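Local coordinates for viral structural protein 4 (Bombyx mori cytoplasmic polyhedrosis virus, PDB 6TZ0), which binds GTP at a P-loop-like site and accompanies the viral RNA-dependent RNA polymerase, probably as an NTPase partner in transcription, at residues 333-338 / 347-352; 470-475 / 496-501; 296-301 / 544-549; 308-313 / 517-522; 384-389 / 457-462. All coordinates share one frame; numbering follows the deposited sequence.

Contact 1 of 5, residues 333-338 / 347-352; sequences SKFLEA and ATLVVY
Leu349 lays its CB over the ring of Phe335, 3.7 Å from the ring centroid and 14° off the normal, in a CH-pi contact that forms the tight centre of this buried pairing. The first torsion of Phe335, with CG anti to the backbone N (chi1 172°), sends the ring out from helix 326-340 toward the strand. The two side chains meet at about a right angle, and the leucine methyl CD1 reaches back to CG of Phe335 at 4.0 Å. The ring also meets the strand backbone: CE1 of Phe335 lies 3.7 Å from the carbonyl carbon of Thr348, and the carbonyl carbon of Ala347 is at the ring edge. Strand 347-353 is the central strand of the five-stranded parallel sheet and runs directly into the P-loop-like turn, whose Lys359 and Thr360 contact GTP in another structure of this protein; segment 333-338 of helix 326-340 runs nearly antiparallel to 347-352 (156°). The Phe335 side chain also touches Tyr366 and Leu370 of helix 359-374. One turn further along, the contact thins to small groups: Ala338 CB and Ala347 CB are 4.1 Å apart, and on this open side Ala338 is partly exposed and Glu337 exposed to solvent. Lys334, by contrast, is buried against the polymerase chain, where its NZ makes a weak hydrogen bond to Ala472 O of that chain.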
# COMPACT_ATOMS: atom_id res chain seq x y z
N SER B 333 -23.80 12.71 10.81
CA SER B 333 -23.85 11.84 11.98
C SER B 333 -22.45 11.42 12.42
O SER B 333 -22.25 11.11 13.60
CB SER B 333 -24.70 10.61 11.69
OG SER B 333 -24.06 9.77 10.76
N LYS B 334 -21.49 11.39 11.50
CA LYS B 334 -20.09 11.21 11.88
C LYS B 334 -19.62 12.37 12.75
O LYS B 334 -18.95 12.16 13.78
CB LYS B 334 -19.25 11.09 10.62
CG LYS B 334 -17.82 10.67 10.81
CD LYS B 334 -17.15 10.51 9.46
CE LYS B 334 -15.72 10.05 9.60
NZ LYS B 334 -15.05 9.96 8.28
N PHE B 335 -20.01 13.59 12.39
CA PHE B 335 -19.72 14.74 13.24
C PHE B 335 -20.43 14.67 14.58
O PHE B 335 -19.85 15.04 15.61
CB PHE B 335 -20.08 16.04 12.53
CG PHE B 335 -19.97 17.25 13.41
CD1 PHE B 335 -18.75 17.66 13.90
CD2 PHE B 335 -21.09 18.00 13.72
CE1 PHE B 335 -18.65 18.77 14.70
CE2 PHE B 335 -21.00 19.11 14.52
CZ PHE B 335 -19.77 19.50 15.00
N LEU B 336 -21.68 14.20 14.61
CA LEU B 336 -22.39 14.13 15.88
C LEU B 336 -21.83 13.05 16.79
O LEU B 336 -21.84 13.21 18.02
CB LEU B 336 -23.88 13.91 15.65
CG LEU B 336 -24.59 15.07 14.97
CD1 LEU B 336 -26.06 14.76 14.81
CD2 LEU B 336 -24.38 16.34 15.75
N GLU B 337 -21.34 11.96 16.21
CA GLU B 337 -20.60 10.96 16.98
C GLU B 337 -19.32 11.54 17.56
O GLU B 337 -18.95 11.21 18.69
CB GLU B 337 -20.29 9.75 16.09
CG GLU B 337 -19.44 8.67 16.73
CD GLU B 337 -20.11 8.00 17.91
OE1 GLU B 337 -21.35 7.88 17.92
OE2 GLU B 337 -19.39 7.61 18.86
N ALA B 338 -18.65 12.42 16.82
CA ALA B 338 -17.48 13.09 17.39
C ALA B 338 -17.87 14.09 18.49
O ALA B 338 -17.10 14.31 19.42
CB ALA B 338 -16.68 13.79 16.30
N ALA B 347 -13.70 18.49 18.65
CA ALA B 347 -14.51 18.13 17.49
C ALA B 347 -14.84 19.38 16.70
O ALA B 347 -15.28 20.38 17.27
CB ALA B 347 -15.80 17.42 17.91
N THR B 348 -14.63 19.33 15.39
CA THR B 348 -14.78 20.51 14.54
C THR B 348 -15.47 20.12 13.25
O THR B 348 -15.15 19.08 12.66
CB THR B 348 -13.41 21.14 14.26
OG1 THR B 348 -12.72 21.38 15.49
CG2 THR B 348 -13.56 22.45 13.52
N LEU B 349 -16.44 20.92 12.82
CA LEU B 349 -17.10 20.76 11.53
C LEU B 349 -16.70 21.92 10.63
O LEU B 349 -16.94 23.08 10.97
CB LEU B 349 -18.62 20.73 11.68
CG LEU B 349 -19.40 20.48 10.40
CD1 LEU B 349 -19.14 19.07 9.91
CD2 LEU B 349 -20.88 20.72 10.58
N VAL B 350 -16.10 21.60 9.49
CA VAL B 350 -15.75 22.61 8.50
C VAL B 350 -16.86 22.65 7.46
O VAL B 350 -17.20 21.63 6.86
CB VAL B 350 -14.39 22.32 7.85
CG1 VAL B 350 -14.09 23.36 6.78
CG2 VAL B 350 -13.32 22.33 8.89
N VAL B 351 -17.43 23.84 7.24
CA VAL B 351 -18.54 24.03 6.32
C VAL B 351 -18.09 25.02 5.25
O VAL B 351 -17.83 26.19 5.54
CB VAL B 351 -19.79 24.55 7.03
CG1 VAL B 351 -20.89 24.81 6.02
CG2 VAL B 351 -20.25 23.56 8.07
N TYR B 352 -18.00 24.55 4.01
CA TYR B 352 -17.69 25.41 2.88
C TYR B 352 -18.97 25.85 2.19
O TYR B 352 -19.95 25.11 2.11
CB TYR B 352 -16.81 24.71 1.86
CG TYR B 352 -15.43 24.40 2.35
CD1 TYR B 352 -14.50 25.41 2.52
CD2 TYR B 352 -15.03 23.10 2.59
CE1 TYR B 352 -13.24 25.14 2.96
CE2 TYR B 352 -13.76 22.81 3.01
CZ TYR B 352 -12.87 23.84 3.20
OH TYR B 352 -11.60 23.58 3.63

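Contact 2 of 5, residues 470-475 / 496-501; sequences NFYYMV and ATIART
The carbonyl oxygen of Tyr472 is hydrogen-bonded by Ser476 OG one turn further along helix 468-476, while the side chain of the same tyrosine lies alongside Ile498 and supplies about half of the buried surface. The methyl CD1 of Ile498 sits over one face of the phenol ring, 3.7 Å from its centroid and 16° off the normal, a CH-pi contact displaced toward the CE2-CZ side. With chi1 of Ile498 at -49°, CG1 lies beside the backbone N, and the side chain points the same way as the tyrosine. Phe471 CD2 approaches the opposite face, so the phenol is held between a methyl and a neighbouring ring. Closer to the helix backbone, Tyr472 CB meets Thr497 O at 3.9 Å and Ala499 N at 4.2 Å. Val487 touches both Tyr472 and Ile498. Helix 468-476 and the loop linking strands 484-489 and 504-507 thus close over one side of a parallel sheet consistent with a P-loop nucleotide-binding fold.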
# COMPACT_ATOMS: atom_id res chain seq x y z
N ASN B 470 -1.37 28.62 11.60
CA ASN B 470 -1.11 28.90 13.01
C ASN B 470 -2.27 29.60 13.68
O ASN B 470 -2.48 29.43 14.88
CB ASN B 470 0.13 29.77 13.15
CG ASN B 470 0.65 29.81 14.56
OD1 ASN B 470 0.29 28.99 15.39
ND2 ASN B 470 1.46 30.81 14.86
N PHE B 471 -3.02 30.42 12.93
CA PHE B 471 -4.20 31.08 13.48
C PHE B 471 -5.24 30.06 13.95
O PHE B 471 -5.70 30.11 15.09
CB PHE B 471 -4.81 32.01 12.44
CG PHE B 471 -6.09 32.66 12.88
CD1 PHE B 471 -6.09 33.69 13.79
CD2 PHE B 471 -7.30 32.23 12.36
CE1 PHE B 471 -7.26 34.28 14.18
CE2 PHE B 471 -8.48 32.82 12.74
CZ PHE B 471 -8.46 33.85 13.65
N TYR B 472 -5.58 29.11 13.08
CA TYR B 472 -6.55 28.11 13.50
C TYR B 472 -5.96 27.11 14.49
O TYR B 472 -6.71 26.53 15.28
CB TYR B 472 -7.14 27.41 12.28
CG TYR B 472 -8.09 28.32 11.54
CD1 TYR B 472 -9.39 28.47 11.97
CD2 TYR B 472 -7.67 29.05 10.44
CE1 TYR B 472 -10.26 29.32 11.31
CE2 TYR B 472 -8.54 29.91 9.78
CZ TYR B 472 -9.83 30.03 10.22
OH TYR B 472 -10.70 30.87 9.57
N TYR B 473 -4.63 26.94 14.51
CA TYR B 473 -4.00 26.14 15.55
C TYR B 473 -4.12 26.79 16.93
O TYR B 473 -4.49 26.14 17.91
CB TYR B 473 -2.53 25.90 15.21
CG TYR B 473 -1.76 25.16 16.27
CD1 TYR B 473 -1.90 23.79 16.43
CD2 TYR B 473 -0.88 25.83 17.11
CE1 TYR B 473 -1.19 23.11 17.39
CE2 TYR B 473 -0.17 25.17 18.07
CZ TYR B 473 -0.33 23.81 18.21
OH TYR B 473 0.39 23.15 19.18
N MET B 474 -3.79 28.08 17.02
CA MET B 474 -3.81 28.77 18.30
C MET B 474 -5.21 29.14 18.75
O MET B 474 -5.40 29.47 19.92
CB MET B 474 -2.94 30.03 18.23
CG MET B 474 -1.46 29.79 18.08
SD MET B 474 -0.72 28.90 19.45
CE MET B 474 -0.81 30.15 20.73
N VAL B 475 -6.19 29.13 17.85
CA VAL B 475 -7.57 29.27 18.30
C VAL B 475 -8.14 27.92 18.73
O VAL B 475 -8.80 27.82 19.76
CB VAL B 475 -8.43 29.95 17.22
CG1 VAL B 475 -9.89 29.92 17.58
CG2 VAL B 475 -7.99 31.38 17.04
N ALA B 496 -5.87 22.10 4.18
CA ALA B 496 -4.56 21.94 4.80
C ALA B 496 -4.31 22.95 5.91
O ALA B 496 -3.25 22.91 6.54
CB ALA B 496 -3.47 22.07 3.74
N THR B 497 -5.25 23.83 6.17
CA THR B 497 -5.03 24.99 7.01
C THR B 497 -6.00 25.10 8.18
O THR B 497 -5.57 25.39 9.30
CB THR B 497 -5.10 26.23 6.11
OG1 THR B 497 -4.05 26.16 5.14
CG2 THR B 497 -4.95 27.47 6.90
N ILE B 498 -7.30 24.85 7.96
CA ILE B 498 -8.26 24.76 9.05
C ILE B 498 -7.90 23.53 9.88
O ILE B 498 -7.29 22.58 9.38
CB ILE B 498 -9.70 24.69 8.52
CG1 ILE B 498 -9.98 25.76 7.48
CG2 ILE B 498 -10.73 24.91 9.62
CD1 ILE B 498 -9.89 27.15 7.98
N ALA B 499 -8.25 23.56 11.17
CA ALA B 499 -7.85 22.56 12.15
C ALA B 499 -8.32 21.16 11.76
O ALA B 499 -9.19 20.97 10.91
CB ALA B 499 -8.39 22.93 13.53
N ARG B 500 -7.71 20.18 12.41
CA ARG B 500 -7.81 18.79 11.99
C ARG B 500 -9.18 18.20 12.28
O ARG B 500 -9.61 18.10 13.43
CB ARG B 500 -6.68 18.00 12.66
CG ARG B 500 -6.49 18.27 14.13
CD ARG B 500 -5.28 17.53 14.63
NE ARG B 500 -4.05 18.01 14.04
CZ ARG B 500 -2.90 17.34 14.09
NH1 ARG B 500 -2.85 16.17 14.70
NH2 ARG B 500 -1.81 17.84 13.53
N THR B 501 -9.89 17.85 11.21
CA THR B 501 -11.25 17.33 11.26
C THR B 501 -11.30 16.00 10.54
O THR B 501 -10.33 15.53 9.95
CB THR B 501 -12.25 18.27 10.58
OG1 THR B 501 -11.94 18.37 9.19
CG2 THR B 501 -12.19 19.62 11.17

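Contact 3 of 5, residues 296-301 / 544-549; sequences YGVITD and TVYPFE
Val298 turns CG1 anti to its own nitrogen (chi1 173°), which leaves CG2 beside that nitrogen, and the two methyls spread over the ring of Tyr546. Phe548 has CG between its backbone N and carbonyl carbon (chi1 77°), bringing its ring round to the same valine. CG2 of Val298 stands 3.8 Å from the Tyr546 centroid, almost over its centre, as a CH-pi contact, while Val298 CG1 lies 3.8 Å from Tyr546 CZ. The same Val298 CG2 meets Phe548 CE1 at 3.6 Å, obliquely to that ring. At the partly exposed end, Tyr296 CD1 approaches Phe548 CB at 4.3 Å. An edge strand of the antiparallel sheet is thereby packed onto the start of helix 547-556, just after strand 543-545. That helix start is braced by Glu549, whose OE2 makes a salt bridge to Arg377 of the polymerase chain and a weak bond to Ser325 N. Glu549 OE1 accepts the N-H of the N-cap residue Tyr546 at 3.1 Å, from well above the carboxylate plane: the N3-to-N-cap bond of a capping box, without its reciprocal, at the helix N-terminus.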
# COMPACT_ATOMS: atom_id res chain seq x y z
N TYR B 296 -35.65 25.78 4.94
CA TYR B 296 -36.40 24.61 4.50
C TYR B 296 -36.61 24.50 2.99
O TYR B 296 -37.43 23.68 2.57
CB TYR B 296 -37.77 24.57 5.20
CG TYR B 296 -37.64 24.37 6.68
CD1 TYR B 296 -37.39 23.11 7.20
CD2 TYR B 296 -37.75 25.43 7.56
CE1 TYR B 296 -37.26 22.92 8.55
CE2 TYR B 296 -37.62 25.25 8.91
CZ TYR B 296 -37.38 23.99 9.40
OH TYR B 296 -37.25 23.81 10.75
N GLY B 297 -35.88 25.24 2.17
CA GLY B 297 -36.11 25.26 0.74
C GLY B 297 -34.92 24.77 -0.06
O GLY B 297 -33.78 24.87 0.38
N VAL B 298 -35.21 24.24 -1.25
CA VAL B 298 -34.21 23.82 -2.23
C VAL B 298 -34.71 24.24 -3.61
O VAL B 298 -35.81 23.86 -4.01
CB VAL B 298 -33.93 22.30 -2.22
CG1 VAL B 298 -33.03 21.92 -3.36
CG2 VAL B 298 -33.28 21.86 -0.93
N ILE B 299 -33.91 25.00 -4.34
CA ILE B 299 -34.25 25.38 -5.71
C ILE B 299 -33.90 24.25 -6.66
O ILE B 299 -32.78 23.72 -6.64
CB ILE B 299 -33.54 26.69 -6.10
CG1 ILE B 299 -34.19 27.85 -5.36
CG2 ILE B 299 -33.56 26.92 -7.59
CD1 ILE B 299 -33.44 29.13 -5.47
N THR B 300 -34.86 23.86 -7.49
CA THR B 300 -34.74 22.70 -8.36
C THR B 300 -34.27 23.07 -9.77
O THR B 300 -34.54 22.32 -10.71
CB THR B 300 -36.07 21.96 -8.43
OG1 THR B 300 -37.05 22.82 -9.01
CG2 THR B 300 -36.52 21.57 -7.05
N ASP B 301 -33.58 24.19 -9.93
CA ASP B 301 -33.14 24.65 -11.23
C ASP B 301 -31.62 24.63 -11.32
O ASP B 301 -30.92 24.43 -10.32
CB ASP B 301 -33.65 26.06 -11.51
CG ASP B 301 -35.14 26.10 -11.75
OD1 ASP B 301 -35.70 25.09 -12.21
OD2 ASP B 301 -35.74 27.14 -11.47
N THR B 544 -22.28 17.39 -0.46
CA THR B 544 -23.16 18.55 -0.52
C THR B 544 -24.32 18.37 0.44
O THR B 544 -25.00 17.34 0.42
CB THR B 544 -23.67 18.75 -1.94
OG1 THR B 544 -22.55 18.95 -2.81
CG2 THR B 544 -24.56 19.96 -2.02
N VAL B 545 -24.54 19.36 1.31
CA VAL B 545 -25.54 19.30 2.36
C VAL B 545 -26.39 20.56 2.27
O VAL B 545 -25.85 21.66 2.10
CB VAL B 545 -24.89 19.18 3.75
CG1 VAL B 545 -25.93 19.13 4.82
CG2 VAL B 545 -24.03 17.95 3.85
N TYR B 546 -27.71 20.41 2.35
CA TYR B 546 -28.66 21.51 2.44
C TYR B 546 -28.98 21.81 3.90
O TYR B 546 -28.71 20.99 4.78
CB TYR B 546 -29.93 21.17 1.67
CG TYR B 546 -29.73 21.12 0.18
CD1 TYR B 546 -29.50 22.28 -0.54
CD2 TYR B 546 -29.83 19.93 -0.51
CE1 TYR B 546 -29.32 22.25 -1.89
CE2 TYR B 546 -29.66 19.89 -1.87
CZ TYR B 546 -29.41 21.05 -2.56
OH TYR B 546 -29.24 21.01 -3.92
N PRO B 547 -29.51 23.01 4.21
CA PRO B 547 -29.84 23.33 5.62
C PRO B 547 -30.87 22.42 6.28
O PRO B 547 -30.72 22.13 7.48
CB PRO B 547 -30.34 24.77 5.52
CG PRO B 547 -29.61 25.33 4.40
CD PRO B 547 -29.50 24.24 3.39
N PHE B 548 -31.90 21.97 5.56
CA PHE B 548 -32.89 21.11 6.21
C PHE B 548 -32.29 19.74 6.52
O PHE B 548 -32.73 19.09 7.47
CB PHE B 548 -34.15 20.97 5.34
CG PHE B 548 -34.00 20.04 4.16
CD1 PHE B 548 -33.40 20.46 3.00
CD2 PHE B 548 -34.53 18.76 4.21
CE1 PHE B 548 -33.27 19.61 1.93
CE2 PHE B 548 -34.41 17.90 3.13
CZ PHE B 548 -33.79 18.33 2.00
N GLU B 549 -31.27 19.34 5.77
CA GLU B 549 -30.54 18.11 6.08
C GLU B 549 -29.73 18.26 7.37
O GLU B 549 -29.67 17.33 8.17
CB GLU B 549 -29.66 17.74 4.90
CG GLU B 549 -30.46 17.38 3.67
CD GLU B 549 -29.60 17.09 2.46
OE1 GLU B 549 -28.39 17.38 2.49
OE2 GLU B 549 -30.13 16.55 1.48

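Contact 4 of 5, residues 308-313 / 517-522; sequences SARSTI and MRDRQR
Asp519 of segment 517-522 meets Arg310 and Ser308 of the type I beta turn Ser308-Ser311. The segment begins with Met517, which packs on Lys355, a residue that contacts GTP in another structure of this protein. Arg518 is hydrogen-bonded through NH1 to Gln515 OE1. Asp519 follows with CG beside its backbone N (chi1 -67°), which directs the carboxylate at the turn. Its OD1 lies 3.9 Å from Arg310 NH1 in a long salt bridge, and OD2 is nearly equidistant at 4.0 Å from the same nitrogen. OD1 stands at the edge of the guanidinium, near its plane, but the two planes are turned 75° apart, so the pair is a long charge contact, without the two parallel N-H...O bonds of a bidentate salt bridge. The firmer partner of Asp519 is Gln515, whose NE2 bonds to OD2. Ser308 CB adds a remote touch on Asp519 OD2 at 4.3 Å. Beyond the aspartate, Arg520 bends back so that its NE makes a weak bond to Gln521 O, 3.0 Å long, and the edge of its guanidinium faces Met517 SD. Arg520, Gln521 and Arg522 all bind GTP in another structure of this protein. Across the contact, the turn is tied up by Ser308 N bonding Ser311 OG at 3.2 Å. It sits at the entry to edge strand 313-319 of the antiparallel sheet, facing the junction between helix 513-518 and helix 524-537.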
# COMPACT_ATOMS: atom_id res chain seq x y z
N SER B 308 -34.00 36.37 -6.76
CA SER B 308 -33.47 37.62 -6.24
C SER B 308 -34.42 38.16 -5.19
O SER B 308 -35.46 37.56 -4.90
CB SER B 308 -33.24 38.64 -7.35
OG SER B 308 -34.45 39.04 -7.94
N ALA B 309 -34.07 39.31 -4.62
CA ALA B 309 -34.92 39.94 -3.62
C ALA B 309 -36.18 40.54 -4.21
O ALA B 309 -37.10 40.88 -3.46
CB ALA B 309 -34.13 41.02 -2.88
N ARG B 310 -36.26 40.68 -5.53
CA ARG B 310 -37.41 41.24 -6.22
C ARG B 310 -38.37 40.17 -6.71
O ARG B 310 -39.30 40.48 -7.46
CB ARG B 310 -36.94 42.09 -7.40
CG ARG B 310 -36.11 43.28 -6.98
CD ARG B 310 -35.78 44.16 -8.16
NE ARG B 310 -34.99 43.44 -9.16
CZ ARG B 310 -33.67 43.33 -9.13
NH1 ARG B 310 -32.97 43.87 -8.15
NH2 ARG B 310 -33.04 42.66 -10.09
N SER B 311 -38.18 38.92 -6.30
CA SER B 311 -39.02 37.83 -6.75
C SER B 311 -40.34 37.81 -5.98
O SER B 311 -40.37 38.03 -4.77
CB SER B 311 -38.30 36.50 -6.56
OG SER B 311 -37.15 36.45 -7.37
N THR B 312 -41.42 37.54 -6.70
CA THR B 312 -42.74 37.36 -6.12
C THR B 312 -43.25 35.97 -6.47
O THR B 312 -42.72 35.29 -7.34
CB THR B 312 -43.72 38.43 -6.62
OG1 THR B 312 -43.89 38.29 -8.04
CG2 THR B 312 -43.20 39.81 -6.32
N ILE B 313 -44.30 35.55 -5.78
CA ILE B 313 -44.83 34.20 -5.93
C ILE B 313 -45.86 34.18 -7.05
O ILE B 313 -46.81 34.97 -7.05
CB ILE B 313 -45.45 33.70 -4.61
CG1 ILE B 313 -44.36 33.52 -3.56
CG2 ILE B 313 -46.14 32.40 -4.82
CD1 ILE B 313 -44.88 33.24 -2.19
N MET B 517 -24.66 39.24 -4.57
CA MET B 517 -23.51 40.13 -4.48
C MET B 517 -23.70 41.41 -5.28
O MET B 517 -23.17 42.46 -4.89
CB MET B 517 -22.24 39.42 -4.92
CG MET B 517 -21.75 38.43 -3.89
SD MET B 517 -21.59 39.34 -2.35
CE MET B 517 -21.13 38.07 -1.21
N ARG B 518 -24.43 41.38 -6.40
CA ARG B 518 -24.63 42.61 -7.14
C ARG B 518 -25.77 43.45 -6.60
O ARG B 518 -25.94 44.59 -7.05
CB ARG B 518 -24.89 42.32 -8.63
CG ARG B 518 -26.16 41.58 -8.93
CD ARG B 518 -26.45 41.66 -10.42
NE ARG B 518 -25.40 41.06 -11.24
CZ ARG B 518 -25.42 39.81 -11.69
NH1 ARG B 518 -26.45 39.02 -11.41
NH2 ARG B 518 -24.42 39.35 -12.43
N ASP B 519 -26.54 42.94 -5.64
CA ASP B 519 -27.65 43.68 -5.06
C ASP B 519 -27.35 44.14 -3.64
O ASP B 519 -28.22 44.13 -2.78
CB ASP B 519 -28.92 42.83 -5.07
CG ASP B 519 -29.42 42.56 -6.47
OD1 ASP B 519 -29.14 43.38 -7.36
OD2 ASP B 519 -30.11 41.54 -6.67
N ARG B 520 -26.11 44.54 -3.37
CA ARG B 520 -25.73 45.00 -2.05
C ARG B 520 -24.69 46.11 -2.18
O ARG B 520 -24.21 46.42 -3.27
CB ARG B 520 -25.25 43.83 -1.18
CG ARG B 520 -24.09 43.00 -1.75
CD ARG B 520 -22.73 43.43 -1.24
NE ARG B 520 -22.66 43.45 0.21
CZ ARG B 520 -22.48 42.38 0.98
NH1 ARG B 520 -22.43 42.51 2.30
NH2 ARG B 520 -22.34 41.17 0.44
N GLN B 521 -24.35 46.70 -1.04
CA GLN B 521 -23.51 47.89 -0.96
C GLN B 521 -22.24 47.56 -0.18
O GLN B 521 -21.95 46.39 0.10
CB GLN B 521 -24.28 49.05 -0.34
CG GLN B 521 -25.41 49.61 -1.19
CD GLN B 521 -26.69 48.80 -1.08
OE1 GLN B 521 -26.85 47.98 -0.18
NE2 GLN B 521 -27.62 49.04 -2.00
N ARG B 522 -21.50 48.61 0.17
CA ARG B 522 -20.20 48.56 0.85
C ARG B 522 -19.20 47.73 0.02
O ARG B 522 -18.76 46.64 0.39
CB ARG B 522 -20.34 48.05 2.29
CG ARG B 522 -19.09 48.16 3.18
CD ARG B 522 -18.74 49.60 3.51
NE ARG B 522 -17.51 49.69 4.28
CZ ARG B 522 -17.43 49.64 5.60
NH1 ARG B 522 -18.53 49.48 6.33
NH2 ARG B 522 -16.26 49.73 6.21

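Contact 5 of 5, residues 384-389 / 457-462; sequences DAYGRW and IAQLEN
Tyr386 and Gln459 carry this small contact, with the amide oxygen OE1 of Gln459 at the edge of the phenol ring and 2.8 Å from Tyr386 OH. Tyr386 OH is hydrogen-bonded to the backbone oxygen of His466; its closeness to OE1 is not taken as a bond. Ring and amide planes are 32° apart, while the side chains as a whole cross at about a right angle. Gln459 also brings CB to 4.2 Å from Tyr386 CE2, its chain bent at chi2 (-62°) so that the amide folds back toward the hydroxyl. Tyr386 has CG anti to the backbone N (chi1 177°), which carries the ring off helix 385-393 toward Gln459. In the next shell, Tyr418 of helix 417-427 touches both residues, and a backbone hydrogen bond links Gln459 with Glu468. The contact therefore joins the first turn of helix 385-393 to the loop between helices 442-457 and 468-476, with helix 417-427 alongside.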
# COMPACT_ATOMS: atom_id res chain seq x y z
N ASP B 384 -14.95 35.01 7.51
CA ASP B 384 -14.03 36.14 7.46
C ASP B 384 -13.34 36.35 8.80
O ASP B 384 -13.02 37.48 9.16
CB ASP B 384 -14.77 37.41 7.05
CG ASP B 384 -15.20 37.40 5.60
OD1 ASP B 384 -14.52 36.75 4.78
OD2 ASP B 384 -16.22 38.03 5.28
N ALA B 385 -13.07 35.29 9.56
CA ALA B 385 -12.50 35.45 10.89
C ALA B 385 -11.01 35.78 10.82
O ALA B 385 -10.55 36.73 11.46
CB ALA B 385 -12.72 34.19 11.72
N TYR B 386 -10.26 35.01 10.04
CA TYR B 386 -8.83 35.27 9.87
C TYR B 386 -8.57 36.58 9.15
O TYR B 386 -7.59 37.26 9.46
CB TYR B 386 -8.18 34.12 9.11
CG TYR B 386 -6.72 34.33 8.82
CD1 TYR B 386 -5.79 34.27 9.83
CD2 TYR B 386 -6.28 34.58 7.53
CE1 TYR B 386 -4.45 34.46 9.58
CE2 TYR B 386 -4.94 34.77 7.27
CZ TYR B 386 -4.03 34.71 8.29
OH TYR B 386 -2.70 34.90 8.03
N GLY B 387 -9.45 36.96 8.22
CA GLY B 387 -9.27 38.23 7.53
C GLY B 387 -9.48 39.42 8.43
O GLY B 387 -8.68 40.36 8.43
N ARG B 388 -10.54 39.40 9.24
CA ARG B 388 -10.79 40.49 10.17
C ARG B 388 -9.82 40.48 11.34
O ARG B 388 -9.64 41.51 11.99
CB ARG B 388 -12.22 40.44 10.68
CG ARG B 388 -13.27 40.67 9.61
CD ARG B 388 -14.65 40.77 10.22
NE ARG B 388 -15.73 40.93 9.26
CZ ARG B 388 -16.59 39.97 8.94
NH1 ARG B 388 -16.52 38.79 9.54
NH2 ARG B 388 -17.54 40.21 8.05
N TRP B 389 -9.19 39.34 11.63
CA TRP B 389 -8.10 39.31 12.60
C TRP B 389 -6.84 39.95 12.04
O TRP B 389 -6.22 40.80 12.68
CB TRP B 389 -7.82 37.87 13.00
CG TRP B 389 -6.71 37.71 13.97
CD1 TRP B 389 -6.75 37.95 15.31
CD2 TRP B 389 -5.37 37.32 13.67
NE1 TRP B 389 -5.52 37.70 15.86
CE2 TRP B 389 -4.66 37.32 14.87
CE3 TRP B 389 -4.71 36.96 12.49
CZ2 TRP B 389 -3.32 36.97 14.94
CZ3 TRP B 389 -3.39 36.61 12.56
CH2 TRP B 389 -2.70 36.62 13.77
N ILE B 457 -1.94 32.92 -1.64
CA ILE B 457 -0.99 31.84 -1.37
C ILE B 457 0.00 32.19 -0.27
O ILE B 457 0.48 31.29 0.43
CB ILE B 457 -0.29 31.44 -2.69
CG1 ILE B 457 0.52 30.15 -2.55
CG2 ILE B 457 0.62 32.52 -3.19
CD1 ILE B 457 -0.28 28.97 -2.28
N ALA B 458 0.27 33.48 -0.03
CA ALA B 458 1.24 33.89 0.97
C ALA B 458 0.79 33.62 2.39
O ALA B 458 1.64 33.59 3.29
CB ALA B 458 1.55 35.38 0.81
N GLN B 459 -0.50 33.40 2.61
CA GLN B 459 -1.05 33.19 3.93
C GLN B 459 -1.35 31.73 4.22
O GLN B 459 -1.81 31.40 5.31
CB GLN B 459 -2.32 34.02 4.09
CG GLN B 459 -2.09 35.48 3.81
CD GLN B 459 -1.11 36.10 4.76
OE1 GLN B 459 -1.14 35.84 5.96
NE2 GLN B 459 -0.21 36.91 4.23
N LEU B 460 -1.09 30.84 3.26
CA LEU B 460 -1.34 29.41 3.42
C LEU B 460 -0.08 28.58 3.22
O LEU B 460 -0.14 27.36 3.37
CB LEU B 460 -2.42 28.93 2.45
CG LEU B 460 -3.91 29.17 2.70
CD1 LEU B 460 -4.32 30.60 2.44
CD2 LEU B 460 -4.72 28.24 1.84
N GLU B 461 1.04 29.21 2.89
CA GLU B 461 2.20 28.51 2.38
C GLU B 461 3.10 27.98 3.49
O GLU B 461 3.78 26.97 3.31
CB GLU B 461 2.99 29.45 1.47
CG GLU B 461 4.08 28.81 0.65
CD GLU B 461 4.77 29.80 -0.26
OE1 GLU B 461 4.43 31.00 -0.18
OE2 GLU B 461 5.64 29.38 -1.05
N ASN B 462 3.10 28.65 4.64
CA ASN B 462 4.01 28.31 5.73
C ASN B 462 3.32 28.31 7.08
O ASN B 462 2.09 28.41 7.15
CB ASN B 462 5.20 29.28 5.72
CG ASN B 462 4.77 30.74 5.70
OD1 ASN B 462 3.59 31.07 5.81
ND2 ASN B 462 5.74 31.62 5.52

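Contacts 1 and 2 adjoin on the parallel sheet: Val350 CG2 of strand 347-353 lies 3.7 Å from Ile498 CG2. Contact 5 continues the same side of the domain, its centre about 11 Å from that of contact 2, where Phe471 CG meets Tyr386 CD1 at 3.5 Å. Contact 3 joins the antiparallel sheet to the helix start just after edge strand 543-545 of the same parallel sheet, its centre about 19 Å from those of contacts 1 and 4. The side chains of Leu349, Tyr472 and Tyr546 each lie about 11 Å from that of Lys359; segment 517-522 of contact 4 holds Arg520, Gln521 and Arg522, which, like Lys359, contact GTP in another structure. Contact 5 lies away from the site.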